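Local coordinates for leucine-rich repeat protein (Bacteroides thetaiotaomicron, PDB 4ECN), which is of unknown function but, as an extracellular leucine-rich repeat protein, probably binds other proteins through its curved repeat array, at residues 660-665 with 683-688. Numbering follows the deposited sequence.
Sequences GRNISC and NEIQKF
Asn662 reaches across to Ile685 and Lys687 where two loops of the leucine-rich repeat solenoid meet, one running from strand 646-650 to strand 675-679, the other following strand 675-679. The two segments approach at a single buried place, with the CA atoms of Asn662 and Ile685 7.0 Å apart. Here the Asn662 side chain crosses that of Ile685 at about a right angle, its CG 4.4 Å from CG1 and 4.5 Å from CG2 of Ile685, so that the amide end rests on both branches. With CG anti to its own carbonyl carbon (chi1 -51°), the amide is also brought up to the Lys687 carbonyl, where Asn662 CG stands 4.0 Å from Lys687 O. Which amide atom faces that oxygen is doubtful in the model. Replacement of Asn662 by an alanine would probably leave Lys687 O without its polar neighbour and open a gap beside Ile685. Further out, backbone bonds tie Asn662 to Ile634 and Ile685 to Leu708, joining the contact to neighbouring coils. Asn683, at the position of the repeat's ladder asparagine, bonds through its side chain to Ile656 N and to the carbonyls of Phe651 and Leu680. Next to Asn662, Arg661 turns back on its own loop and grips Cys665 O end-on in the guanidinium plane, NH1 at 3.0 Å and NH2 at 3.1 Å from that oxygen.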
# COMPACT_ATOMS: atom_id res chain seq x y z
N GLY A 660 -30.74 1.71 32.24
CA GLY A 660 -30.82 2.02 33.67
C GLY A 660 -29.57 1.78 34.50
O GLY A 660 -29.43 2.37 35.58
N ARG A 661 -28.69 0.88 34.05
CA ARG A 661 -27.44 0.62 34.76
C ARG A 661 -26.38 0.29 33.73
O ARG A 661 -26.71 -0.21 32.66
CB ARG A 661 -27.58 -0.45 35.86
CG ARG A 661 -28.28 -1.75 35.50
CD ARG A 661 -28.67 -2.50 36.78
NE ARG A 661 -27.54 -2.73 37.70
CZ ARG A 661 -26.75 -3.80 37.67
NH1 ARG A 661 -26.94 -4.75 36.76
NH2 ARG A 661 -25.75 -3.92 38.55
N ASN A 662 -25.13 0.68 33.99
CA ASN A 662 -24.04 0.59 33.01
C ASN A 662 -23.52 -0.85 32.77
O ASN A 662 -22.87 -1.08 31.76
CB ASN A 662 -22.87 1.50 33.42
CG ASN A 662 -23.23 2.94 33.76
OD1 ASN A 662 -22.70 3.49 34.73
ND2 ASN A 662 -24.15 3.57 33.02
N ILE A 663 -23.84 -1.82 33.66
CA ILE A 663 -23.43 -3.23 33.52
C ILE A 663 -24.67 -4.17 33.62
O ILE A 663 -25.62 -3.84 34.34
CB ILE A 663 -22.34 -3.64 34.55
CG1 ILE A 663 -22.78 -3.35 36.02
CG2 ILE A 663 -21.01 -2.97 34.19
CD1 ILE A 663 -21.94 -3.98 37.15
N SER A 664 -24.65 -5.31 32.91
CA SER A 664 -25.79 -6.27 32.95
C SER A 664 -25.69 -7.28 34.13
O SER A 664 -26.71 -7.83 34.53
CB SER A 664 -25.91 -7.04 31.63
OG SER A 664 -24.64 -7.46 31.16
N CYS A 665 -24.48 -7.49 34.68
CA CYS A 665 -24.28 -8.43 35.80
C CYS A 665 -24.43 -7.71 37.15
O CYS A 665 -24.52 -6.48 37.20
CB CYS A 665 -22.91 -9.10 35.68
SG CYS A 665 -21.49 -7.99 35.91
N ASN A 683 -22.67 8.41 25.08
CA ASN A 683 -23.45 7.29 25.59
C ASN A 683 -24.70 7.85 26.24
O ASN A 683 -25.13 8.93 25.85
CB ASN A 683 -22.62 6.40 26.52
CG ASN A 683 -21.85 5.35 25.76
OD1 ASN A 683 -22.44 4.50 25.14
ND2 ASN A 683 -20.53 5.37 25.79
N GLU A 684 -25.32 7.12 27.14
CA GLU A 684 -26.55 7.58 27.78
C GLU A 684 -26.44 7.37 29.29
O GLU A 684 -27.44 7.10 29.96
CB GLU A 684 -27.76 6.86 27.19
CG GLU A 684 -27.97 7.12 25.70
CD GLU A 684 -29.13 6.37 25.09
OE1 GLU A 684 -30.25 6.43 25.65
OE2 GLU A 684 -28.93 5.77 24.01
N ILE A 685 -25.21 7.52 29.81
CA ILE A 685 -24.84 7.35 31.20
C ILE A 685 -25.44 8.46 32.02
O ILE A 685 -25.17 9.65 31.78
CB ILE A 685 -23.30 7.29 31.33
CG1 ILE A 685 -22.74 6.02 30.62
CG2 ILE A 685 -22.87 7.36 32.80
CD1 ILE A 685 -21.31 6.09 30.26
N GLN A 686 -26.28 8.07 32.98
CA GLN A 686 -26.95 8.99 33.90
C GLN A 686 -26.35 8.89 35.29
O GLN A 686 -26.38 9.87 36.02
CB GLN A 686 -28.44 8.69 33.94
CG GLN A 686 -29.25 9.76 33.24
CD GLN A 686 -30.67 9.34 33.02
OE1 GLN A 686 -30.98 8.58 32.09
NE2 GLN A 686 -31.58 9.90 33.80
N LYS A 687 -25.80 7.71 35.64
CA LYS A 687 -25.16 7.37 36.90
C LYS A 687 -23.68 7.15 36.64
O LYS A 687 -23.30 6.32 35.81
CB LYS A 687 -25.83 6.13 37.55
CG LYS A 687 -25.64 6.01 39.09
CD LYS A 687 -24.35 5.27 39.55
CE LYS A 687 -23.84 5.61 40.95
NZ LYS A 687 -23.18 6.96 41.01
N PHE A 688 -22.83 7.89 37.35
CA PHE A 688 -21.37 7.81 37.25
C PHE A 688 -20.91 6.33 37.47
O PHE A 688 -21.42 5.67 38.38
CB PHE A 688 -20.74 8.78 38.24
CG PHE A 688 -19.24 8.75 38.19
CD1 PHE A 688 -18.52 7.87 38.98
CD2 PHE A 688 -18.54 9.61 37.34
CE1 PHE A 688 -17.13 7.83 38.92
CE2 PHE A 688 -17.15 9.60 37.32
CZ PHE A 688 -16.45 8.70 38.10